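Local atomic coordinates of S-M checkpoint control protein rad4 (Schizosaccharomyces pombe, PDB entry 4BMD), a protein that is essential for DNA replication and the S-M checkpoint and binds a crb2 dimer through its BRCT1,2 domains, this piece holding BRCT3 and BRCT4. Residues L20-N25 with H57-D62; E44-T49 with F67-V72; N73-E78 with L122-K127. All blocks are in the same frame, centred on the assembly; numbering follows the deposited sequence. Where two conformers were deposited one is given.

Contact 1: L20-N25 with H57-D62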
loop_
_atom_site.group_PDB
_atom_site.type_symbol
_atom_site.label_atom_id
_atom_site.label_comp_id
_atom_site.label_asym_id
_atom_site.label_seq_id
_atom_site.Cartn_x
_atom_site.Cartn_y
_atom_site.Cartn_z
ATOM N N LEU A 20 -11.783 -8.363 -12.996
ATOM C CA LEU A 20 -11.667 -8.532 -11.552
ATOM C C LEU A 20 -11.386 -9.989 -11.198
ATOM O O LEU A 20 -12.167 -10.878 -11.532
ATOM C CB LEU A 20 -12.944 -8.056 -10.857
ATOM C CG LEU A 20 -13.495 -6.706 -11.326
ATOM C CD1 LEU A 20 -14.743 -6.334 -10.539
ATOM C CD2 LEU A 20 -12.441 -5.612 -11.219
ATOM N N TYR A 21 -10.272 -10.226 -10.512
ATOM C CA TYR A 21 -9.822 -11.586 -10.233
ATOM C C TYR A 21 -9.963 -11.986 -8.766
ATOM O O TYR A 21 -9.410 -11.336 -7.883
ATOM C CB TYR A 21 -8.370 -11.760 -10.682
ATOM C CG TYR A 21 -7.797 -13.129 -10.401
ATOM C CD1 TYR A 21 -8.113 -14.215 -11.210
ATOM C CD2 TYR A 21 -6.932 -13.335 -9.334
ATOM C CE1 TYR A 21 -7.587 -15.469 -10.960
ATOM C CE2 TYR A 21 -6.398 -14.585 -9.077
ATOM C CZ TYR A 21 -6.730 -15.648 -9.892
ATOM O OH TYR A 21 -6.203 -16.893 -9.638
ATOM N N GLU A 22 -10.705 -13.066 -8.529
ATOM C CA GLU A 22 -10.860 -13.659 -7.197
ATOM C C GLU A 22 -11.318 -12.696 -6.103
ATOM O O GLU A 22 -10.871 -12.790 -4.961
ATOM C CB GLU A 22 -9.576 -14.373 -6.766
ATOM C CG GLU A 22 -9.296 -15.656 -7.530
ATOM C CD GLU A 22 -10.400 -16.682 -7.370
ATOM O OE1 GLU A 22 -10.551 -17.227 -6.255
ATOM O OE2 GLU A 22 -11.117 -16.944 -8.359
ATOM N N PHE A 23 -12.207 -11.773 -6.452
ATOM C CA PHE A 23 -12.831 -10.916 -5.454
ATOM C C PHE A 23 -14.043 -11.626 -4.860
ATOM O O PHE A 23 -14.736 -12.364 -5.561
ATOM C CB PHE A 23 -13.254 -9.582 -6.067
ATOM C CG PHE A 23 -12.139 -8.583 -6.180
ATOM C CD1 PHE A 23 -11.844 -7.734 -5.124
ATOM C CD2 PHE A 23 -11.393 -8.482 -7.343
ATOM C CE1 PHE A 23 -10.822 -6.810 -5.223
ATOM C CE2 PHE A 23 -10.370 -7.558 -7.449
ATOM C CZ PHE A 23 -10.084 -6.721 -6.388
ATOM N N PRO A 24 -14.299 -11.415 -3.560
ATOM C CA PRO A 24 -15.491 -11.989 -2.927
ATOM C C PRO A 24 -16.751 -11.344 -3.492
ATOM O O PRO A 24 -16.706 -10.178 -3.884
ATOM C CB PRO A 24 -15.314 -11.623 -1.450
ATOM C CG PRO A 24 -14.434 -10.421 -1.461
ATOM C CD PRO A 24 -13.496 -10.621 -2.613
ATOM N N ASN A 25 -17.847 -12.098 -3.532
ATOM C CA ASN A 25 -19.090 -11.653 -4.165
ATOM C C ASN A 25 -19.576 -10.273 -3.728
ATOM O O ASN A 25 -20.049 -9.485 -4.549
ATOM C CB ASN A 25 -20.197 -12.688 -3.954
ATOM C CG ASN A 25 -19.956 -13.965 -4.732
ATOM O OD1 ASN A 25 -19.296 -13.956 -5.772
ATOM N ND2 ASN A 25 -20.493 -15.073 -4.234
ATOM N N HIS A 57 -6.007 -6.502 -2.716
ATOM C CA HIS A 57 -4.736 -6.080 -2.130
ATOM C C HIS A 57 -4.164 -7.107 -1.156
ATOM O O HIS A 57 -2.960 -7.132 -0.905
ATOM C CB HIS A 57 -4.891 -4.727 -1.428
ATOM C CG HIS A 57 -5.765 -4.773 -0.212
ATOM N ND1 HIS A 57 -7.098 -4.428 -0.240
ATOM C CD2 HIS A 57 -5.494 -5.125 1.067
ATOM C CE1 HIS A 57 -7.612 -4.563 0.970
ATOM N NE2 HIS A 57 -6.660 -4.986 1.782
ATOM N N TYR A 58 -5.034 -7.954 -0.612
ATOM C CA TYR A 58 -4.628 -8.944 0.379
ATOM C C TYR A 58 -4.288 -10.292 -0.248
ATOM O O TYR A 58 -3.916 -11.233 0.454
ATOM C CB TYR A 58 -5.723 -9.120 1.433
ATOM C CG TYR A 58 -7.097 -9.358 0.848
ATOM C CD1 TYR A 58 -7.523 -10.638 0.520
ATOM C CD2 TYR A 58 -7.970 -8.302 0.627
ATOM C CE1 TYR A 58 -8.777 -10.859 -0.014
ATOM C CE2 TYR A 58 -9.227 -8.511 0.093
ATOM C CZ TYR A 58 -9.624 -9.793 -0.226
ATOM O OH TYR A 58 -10.875 -10.007 -0.757
ATOM N N PHE A 59 -4.420 -10.385 -1.566
ATOM C CA PHE A 59 -4.145 -11.632 -2.269
ATOM C C PHE A 59 -2.641 -11.874 -2.365
ATOM O O PHE A 59 -1.898 -11.007 -2.826
ATOM C CB PHE A 59 -4.766 -11.603 -3.668
ATOM C CG PHE A 59 -5.008 -12.966 -4.255
ATOM C CD1 PHE A 59 -3.974 -13.679 -4.841
ATOM C CD2 PHE A 59 -6.273 -13.533 -4.224
ATOM C CE1 PHE A 59 -4.196 -14.932 -5.381
ATOM C CE2 PHE A 59 -6.501 -14.785 -4.762
ATOM C CZ PHE A 59 -5.461 -15.486 -5.342
ATOM N N PRO A 60 -2.190 -13.059 -1.925
ATOM C CA PRO A 60 -0.770 -13.435 -1.945
ATOM C C PRO A 60 -0.193 -13.420 -3.358
ATOM O O PRO A 60 -0.732 -14.075 -4.249
ATOM C CB PRO A 60 -0.781 -14.866 -1.398
ATOM C CG PRO A 60 -2.032 -14.957 -0.598
ATOM C CD PRO A 60 -3.028 -14.110 -1.327
ATOM N N VAL A 61 0.894 -12.678 -3.545
ATOM C CA VAL A 61 1.537 -12.545 -4.850
ATOM C C VAL A 61 1.943 -13.902 -5.418
ATOM O O VAL A 61 1.770 -14.168 -6.607
ATOM C CB VAL A 61 2.786 -11.645 -4.761
ATOM C CG1 VAL A 61 3.454 -11.516 -6.122
ATOM C CG2 VAL A 61 2.416 -10.277 -4.213
ATOM N N ASP A 62 2.468 -14.758 -4.550
ATOM C CA ASP A 62 2.964 -16.070 -4.952
ATOM C C ASP A 62 1.868 -16.994 -5.489
ATOM O O ASP A 62 2.153 -17.938 -6.224
ATOM C CB ASP A 62 3.694 -16.731 -3.781
ATOM C CG ASP A 62 3.056 -16.409 -2.442
ATOM O OD1 ASP A 62 3.369 -15.338 -1.876
ATOM O OD2 ASP A 62 2.243 -17.224 -1.955
#

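Contact 2: E44-T49 with F67-V72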
loop_
_atom_site.group_PDB
_atom_site.type_symbol
_atom_site.label_atom_id
_atom_site.label_comp_id
_atom_site.label_asym_id
_atom_site.label_seq_id
_atom_site.Cartn_x
_atom_site.Cartn_y
_atom_site.Cartn_z
ATOM N N GLU A 44 -15.597 -10.749 -17.644
ATOM C CA GLU A 44 -15.167 -11.915 -16.881
ATOM C C GLU A 44 -14.277 -12.819 -17.725
ATOM O O GLU A 44 -13.959 -13.942 -17.331
ATOM C CB GLU A 44 -16.373 -12.689 -16.347
ATOM C CG GLU A 44 -17.231 -11.891 -15.379
ATOM C CD GLU A 44 -18.325 -12.719 -14.735
ATOM O OE1 GLU A 44 -18.378 -13.942 -14.983
ATOM O OE2 GLU A 44 -19.135 -12.145 -13.976
ATOM N N PHE A 45 -13.873 -12.320 -18.889
ATOM C CA PHE A 45 -12.993 -13.068 -19.775
ATOM C C PHE A 45 -11.709 -12.296 -20.033
ATOM O O PHE A 45 -11.717 -11.067 -20.117
ATOM C CB PHE A 45 -13.684 -13.349 -21.109
ATOM C CG PHE A 45 -15.112 -13.782 -20.975
ATOM C CD1 PHE A 45 -15.428 -15.043 -20.502
ATOM C CD2 PHE A 45 -16.140 -12.928 -21.332
ATOM C CE1 PHE A 45 -16.743 -15.442 -20.381
ATOM C CE2 PHE A 45 -17.456 -13.321 -21.214
ATOM C CZ PHE A 45 -17.758 -14.578 -20.741
ATOM N N LEU A 46 -10.607 -13.024 -20.162
ATOM C CA LEU A 46 -9.343 -12.423 -20.556
ATOM C C LEU A 46 -9.256 -12.361 -22.077
ATOM O O LEU A 46 -9.278 -13.390 -22.753
ATOM C CB LEU A 46 -8.169 -13.220 -19.987
ATOM C CG LEU A 46 -8.012 -13.198 -18.466
ATOM C CD1 LEU A 46 -6.865 -14.099 -18.032
ATOM C CD2 LEU A 46 -7.795 -11.774 -17.979
ATOM N N SER A 47 -9.169 -11.148 -22.609
ATOM C CA SER A 47 -9.050 -10.944 -24.047
ATOM C C SER A 47 -8.322 -9.636 -24.323
ATOM O O SER A 47 -7.958 -8.916 -23.396
ATOM C CB SER A 47 -10.429 -10.919 -24.705
ATOM O OG SER A 47 -11.133 -9.737 -24.365
ATOM N N SER A 48 -8.128 -9.325 -25.601
ATOM C CA SER A 48 -7.430 -8.104 -26.000
ATOM C C SER A 48 -8.167 -6.846 -25.544
ATOM O O SER A 48 -7.583 -5.765 -25.478
ATOM C CB SER A 48 -7.224 -8.079 -27.516
ATOM O OG SER A 48 -8.456 -8.221 -28.203
ATOM N N THR A 49 -9.450 -6.996 -25.232
ATOM C CA THR A 49 -10.271 -5.887 -24.760
ATOM C C THR A 49 -9.812 -5.401 -23.384
ATOM O O THR A 49 -9.857 -4.205 -23.091
ATOM C CB THR A 49 -11.759 -6.291 -24.688
ATOM O OG1 THR A 49 -12.185 -6.782 -25.965
ATOM C CG2 THR A 49 -12.625 -5.106 -24.290
ATOM N N PHE A 67 -0.439 -13.177 -15.832
ATOM C CA PHE A 67 -1.315 -12.294 -16.589
ATOM C C PHE A 67 -0.556 -11.593 -17.708
ATOM O O PHE A 67 0.499 -11.001 -17.480
ATOM C CB PHE A 67 -1.965 -11.251 -15.675
ATOM C CG PHE A 67 -2.980 -11.820 -14.724
ATOM C CD1 PHE A 67 -4.246 -12.166 -15.166
ATOM C CD2 PHE A 67 -2.672 -11.997 -13.386
ATOM C CE1 PHE A 67 -5.183 -12.687 -14.293
ATOM C CE2 PHE A 67 -3.605 -12.516 -12.507
ATOM C CZ PHE A 67 -4.861 -12.861 -12.963
ATOM N N SER A 68 -1.099 -11.662 -18.920
ATOM C CA SER A 68 -0.505 -10.978 -20.061
ATOM C C SER A 68 -1.067 -9.565 -20.177
ATOM O O SER A 68 -1.190 -9.021 -21.274
ATOM C CB SER A 68 -0.759 -11.763 -21.348
ATOM O OG SER A 68 -0.204 -13.065 -21.266
ATOM N N PHE A 69 -1.405 -8.983 -19.031
ATOM C CA PHE A 69 -1.973 -7.647 -18.962
ATOM C C PHE A 69 -1.341 -6.907 -17.793
ATOM O O PHE A 69 -0.835 -7.538 -16.865
ATOM C CB PHE A 69 -3.486 -7.731 -18.752
ATOM C CG PHE A 69 -4.197 -8.567 -19.776
ATOM C CD1 PHE A 69 -4.662 -8.000 -20.948
ATOM C CD2 PHE A 69 -4.402 -9.921 -19.563
ATOM C CE1 PHE A 69 -5.314 -8.765 -21.892
ATOM C CE2 PHE A 69 -5.055 -10.693 -20.506
ATOM C CZ PHE A 69 -5.513 -10.114 -21.671
ATOM N N PRO A 70 -1.353 -5.565 -17.834
ATOM C CA PRO A 70 -0.889 -4.807 -16.667
ATOM C C PRO A 70 -1.749 -5.124 -15.449
ATOM O O PRO A 70 -2.975 -5.030 -15.509
ATOM C CB PRO A 70 -1.066 -3.345 -17.095
ATOM C CG PRO A 70 -1.988 -3.381 -18.264
ATOM C CD PRO A 70 -1.739 -4.684 -18.948
ATOM N N THR A 71 -1.099 -5.510 -14.356
ATOM C CA THR A 71 -1.800 -5.976 -13.170
ATOM C C THR A 71 -1.676 -4.990 -12.014
ATOM O O THR A 71 -0.576 -4.567 -11.662
ATOM C CB THR A 71 -1.268 -7.351 -12.726
ATOM O OG1 THR A 71 -1.491 -8.308 -13.768
ATOM C CG2 THR A 71 -1.968 -7.813 -11.463
ATOM N N VAL A 72 -2.814 -4.624 -11.436
ATOM C CA VAL A 72 -2.849 -3.717 -10.295
ATOM C C VAL A 72 -3.809 -4.251 -9.239
ATOM O O VAL A 72 -4.576 -5.176 -9.503
ATOM C CB VAL A 72 -3.327 -2.312 -10.709
ATOM C CG1 VAL A 72 -2.386 -1.699 -11.735
ATOM C CG2 VAL A 72 -4.745 -2.375 -11.254
#

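Contact 3: N73-E78 with L122-K127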
loop_
_atom_site.group_PDB
_atom_site.type_symbol
_atom_site.label_atom_id
_atom_site.label_comp_id
_atom_site.label_asym_id
_atom_site.label_seq_id
_atom_site.Cartn_x
_atom_site.Cartn_y
_atom_site.Cartn_z
ATOM N N ASN A 73 -3.765 -3.675 -8.042
ATOM C CA ASN A 73 -4.777 -3.983 -7.035
ATOM C C ASN A 73 -5.863 -2.912 -6.996
ATOM O O ASN A 73 -5.774 -1.914 -7.710
ATOM C CB ASN A 73 -4.162 -4.229 -5.648
ATOM C CG ASN A 73 -3.398 -3.032 -5.111
ATOM O OD1 ASN A 73 -3.740 -1.880 -5.375
ATOM N ND2 ASN A 73 -2.352 -3.306 -4.339
ATOM N N GLU A 74 -6.883 -3.115 -6.166
ATOM C CA GLU A 74 -8.014 -2.191 -6.128
ATOM C C GLU A 74 -7.619 -0.807 -5.616
ATOM O O GLU A 74 -8.315 0.175 -5.869
ATOM C CB GLU A 74 -9.172 -2.757 -5.297
ATOM C CG GLU A 74 -8.969 -2.705 -3.792
ATOM C CD GLU A 74 -8.405 -3.995 -3.230
ATOM O OE1 GLU A 74 -7.562 -4.626 -3.902
ATOM O OE2 GLU A 74 -8.814 -4.381 -2.115
ATOM N N TRP A 75 -6.499 -0.731 -4.905
ATOM C CA TRP A 75 -6.016 0.544 -4.385
ATOM C C TRP A 75 -5.551 1.463 -5.511
ATOM O O TRP A 75 -5.495 2.682 -5.347
ATOM C CB TRP A 75 -4.899 0.327 -3.361
ATOM C CG TRP A 75 -5.390 -0.233 -2.058
ATOM C CD1 TRP A 75 -6.689 -0.382 -1.669
ATOM C CD2 TRP A 75 -4.588 -0.720 -0.974
ATOM N NE1 TRP A 75 -6.747 -0.930 -0.410
ATOM C CE2 TRP A 75 -5.471 -1.147 0.038
ATOM C CE3 TRP A 75 -3.211 -0.836 -0.762
ATOM C CZ2 TRP A 75 -5.022 -1.681 1.245
ATOM C CZ3 TRP A 75 -2.767 -1.368 0.436
ATOM C CH2 TRP A 75 -3.669 -1.783 1.423
ATOM N N TRP A 76 -5.222 0.870 -6.655
ATOM C CA TRP A 76 -4.873 1.636 -7.845
ATOM C C TRP A 76 -6.095 2.407 -8.331
ATOM O O TRP A 76 -5.986 3.551 -8.773
ATOM C CB TRP A 76 -4.362 0.704 -8.946
ATOM C CG TRP A 76 -4.075 1.385 -10.254
ATOM C CD1 TRP A 76 -2.878 1.890 -10.671
ATOM C CD2 TRP A 76 -5.004 1.625 -11.319
ATOM N NE1 TRP A 76 -3.004 2.432 -11.926
ATOM C CE2 TRP A 76 -4.299 2.283 -12.346
ATOM C CE3 TRP A 76 -6.364 1.350 -11.502
ATOM C CZ2 TRP A 76 -4.908 2.670 -13.539
ATOM C CZ3 TRP A 76 -6.965 1.735 -12.686
ATOM C CH2 TRP A 76 -6.238 2.388 -13.690
ATOM N N ILE A 77 -7.258 1.769 -8.245
ATOM C CA ILE A 77 -8.515 2.403 -8.619
ATOM C C ILE A 77 -8.821 3.559 -7.676
ATOM O O ILE A 77 -9.198 4.647 -8.113
ATOM C CB ILE A 77 -9.683 1.400 -8.575
ATOM C CG1 ILE A 77 -9.392 0.201 -9.478
ATOM C CG2 ILE A 77 -10.985 2.076 -8.977
ATOM C CD1 ILE A 77 -10.450 -0.880 -9.416
ATOM N N GLU A 78 -8.651 3.313 -6.380
ATOM C CA GLU A 78 -8.905 4.325 -5.360
ATOM C C GLU A 78 -7.979 5.526 -5.522
ATOM O O GLU A 78 -8.394 6.668 -5.327
ATOM C CB GLU A 78 -8.750 3.724 -3.963
ATOM C CG GLU A 78 -9.665 2.540 -3.694
ATOM C CD GLU A 78 -9.459 1.944 -2.315
ATOM O OE1 GLU A 78 -8.692 2.528 -1.521
ATOM O OE2 GLU A 78 -10.064 0.889 -2.026
ATOM N N LEU A 122 -1.683 7.485 3.598
ATOM C CA LEU A 122 -1.669 7.100 5.005
ATOM C C LEU A 122 -2.622 5.941 5.262
ATOM O O LEU A 122 -2.276 4.983 5.952
ATOM C CB LEU A 122 -2.051 8.289 5.889
ATOM C CG LEU A 122 -2.289 7.980 7.369
ATOM C CD1 LEU A 122 -1.037 7.405 8.015
ATOM C CD2 LEU A 122 -2.752 9.225 8.105
ATOM N N SER A 123 -3.822 6.039 4.698
ATOM C CA SER A 123 -4.846 5.016 4.875
ATOM C C SER A 123 -4.404 3.670 4.306
ATOM O O SER A 123 -4.555 2.636 4.954
ATOM C CB SER A 123 -6.157 5.456 4.222
ATOM O OG SER A 123 -7.172 4.487 4.416
ATOM N N HIS A 124 -3.855 3.693 3.096
ATOM C CA HIS A 124 -3.374 2.478 2.448
ATOM C C HIS A 124 -2.167 1.894 3.174
ATOM O O HIS A 124 -2.008 0.675 3.253
ATOM C CB HIS A 124 -3.022 2.752 0.986
ATOM C CG HIS A 124 -4.211 3.027 0.118
ATOM N ND1 HIS A 124 -4.138 3.794 -1.024
ATOM C CD2 HIS A 124 -5.501 2.632 0.225
ATOM C CE1 HIS A 124 -5.334 3.864 -1.583
ATOM N NE2 HIS A 124 -6.180 3.166 -0.844
ATOM N N LEU A 125 -1.317 2.769 3.705
ATOM C CA LEU A 125 -0.117 2.333 4.410
ATOM C C LEU A 125 -0.461 1.608 5.707
ATOM O O LEU A 125 0.173 0.611 6.053
ATOM C CB LEU A 125 0.804 3.519 4.694
ATOM C CG LEU A 125 2.201 3.155 5.194
ATOM C CD1 LEU A 125 2.860 2.179 4.234
ATOM C CD2 LEU A 125 3.051 4.402 5.355
ATOM N N LYS A 126 -1.464 2.112 6.421
ATOM C CA LYS A 126 -1.933 1.466 7.642
ATOM C C LYS A 126 -2.435 0.060 7.347
ATOM O O LYS A 126 -2.070 -0.898 8.031
ATOM C CB LYS A 126 -3.054 2.280 8.292
ATOM C CG LYS A 126 -2.614 3.603 8.891
ATOM C CD LYS A 126 -3.783 4.306 9.565
ATOM C CE LYS A 126 -3.349 5.610 10.215
ATOM N NZ LYS A 126 -4.490 6.320 10.858
ATOM N N LYS A 127 -3.271 -0.057 6.320
ATOM C CA LYS A 127 -3.848 -1.340 5.937
ATOM C C LYS A 127 -2.771 -2.302 5.452
ATOM O O LYS A 127 -2.821 -3.498 5.738
ATOM C CB LYS A 127 -4.911 -1.143 4.857
ATOM C CG LYS A 127 -6.084 -0.286 5.305
ATOM C CD LYS A 127 -7.051 -0.006 4.164
ATOM C CE LYS A 127 -8.241 0.808 4.647
ATOM N NZ LYS A 127 -9.158 1.176 3.535
HETATM O O HOH W 1 -9.244 -1.614 1.743
#

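Contact 1: L20-N25 with H57-D62
The ring of Tyr21 turns its edge toward a face of the Phe59 ring, an edge-to-face (T-shaped) aromatic pair with centroids 5.7 Å apart and planes at 64°. The angle falls well short of perpendicular, and the nearest atoms, Tyr21 CE2 and Phe59 CZ at 4.0 Å, meet obliquely. One face of the tyrosine is taken by its neighbour, Glu22 CG, which lies 3.4 Å above the ring plane and off toward the rim. Glu22 CG also lies 4.0 Å from Phe59 CE2, while Glu22 CB comes closer to the same carbon, at 3.7 Å. The aliphatic root of the glutamate packs alongside the pair, CG over the tyrosine and CB and CG against the phenylalanine; its carboxylate takes no part. Phe59 reaches across because its CG stands anti to the backbone N (chi1 -158°), and the same setting in Tyr21 (chi1 178°) brings the end of its ring nearer to Phe59. A second touch lies at Pro24, where Tyr58 OH approaches the pyrrolidine ring from the opposing direction and ends 3.3 Å from Pro24 CD. No hydrogen bond links the segments, and none of the touching residues is buried, so this is packing at the surface of BRCT3. It joins the loop leading from strand 17-20 into helix 25-36, with Pro24 as N-cap residue, to the loop that leaves strand 52-55. The two strands are neighbours in the parallel sheet, Tyr21 sharing a backbone hydrogen bond with Val54, while Phe23 packs between that strand and Val28 and Leu31 of helix 25-36.

Contact 2: E44-T49 with F67-V72
The carbonyl oxygen of Ser47 comes obliquely to two carbons of the Phe69 ring, CE1 at 3.0 Å and CZ at 3.2 Å, a tight approach that is not a hydrogen bond; none crosses between the segments. Ser47 is itself tied locally, its OG accepting a weak bond from Thr49 N. Beside this carbonyl, Leu46 lies along another part of the same ring: its CD2 is 3.9 Å and its CB 4.0 Å from Phe69 CE2. The phenyl group reaches both residues with CG anti to its own carbonyl carbon (chi1 -55°). In the BRCT3 sheet, strand order 2-1-3-4, residues 44-49 lie in the loop from edge strand 41-42 to strand 52-55, and residues 67-72 lead into the other edge strand, 71-73. Replacing Phe69 by an alanine would probably open a gap beside Leu46 CD2 and leave the Ser47 carbonyl without its aromatic neighbour. The second branch of Leu46, CD1, stops 4.3 Å from Phe67 CE1, a looser apolar touch. Val53 of strand 52-55 packs against both Phe67 and Phe69, and Tyr19 of strand 17-20 against Leu46 and Phe67.

Contact 3: N73-E78 with L122-K127
His124 lays its imidazole flat against the indole of Trp75. The centroid of the tryptophan's five-membered ring is 4.1 Å from that of the histidine and the planes are 16° apart, which defines a face-to-face stack. Two methylenes extend it: Trp75 CB sits 4.0 Å from the imidazole centroid, and His124 CB 4.2 Å from the centroid of the six-membered indole ring, both over a face as CH-pi contacts. His124 CG is anti to its carbonyl carbon (chi1 -69°), and from there the ring's NE2 donates to Glu78 OE1 at 2.7 Å with an N-H...O angle of 167°. The oxygen lies near the imidazole plane but is met on its anti side, out of the carboxylate plane. Stack and bond together fix the rotation of the imidazole. The carboxylate would probably polarise it. Leu125 turns back into its own domain, onto Leu114 and Trp180, and Lys126 pairs with Glu138. Lys127 returns to the interface, its CB 3.7 Å from Trp75 CZ2, the extended chain continuing obliquely past the indole. Lys127 NZ stays 5.3 Å from Glu78 OE1 and shares a weakly held water with Trp75 NE1. The other face of Trp75 is stacked on by His57, which puts the indole between two histidines. The segment axes, 74-78 and 122-127, run nearly antiparallel and approach to 11.9 Å, with Trp75, Glu78, His124 and Lys127 bridging the separation. This is a helix-to-helix interface of tandem BRCT domains, built from helix 74-82, after the last BRCT3 strand, and helix 119-131, after the first of BRCT4.

Overall arrangement
Contacts 1 and 2 both lie within BRCT3, with centres 14 Å apart, and their segments alternate along the chain; contact 3 follows in series and is the one that reaches BRCT4. Tyr21 of contact 1 packs on Phe67 of contact 2, so the two surface patches touch at one aromatic pair. Contact 2 leads into contact 3 through strand 71-73 and helix 74-82, yet their centres are 21 Å apart. Contact 1 meets contact 3 more directly: His57 ND1 probably hydrogen-bonds Glu74 OE2. Loop packing within BRCT3 is thus connected to a helix pair at the BRCT3-BRCT4 interface.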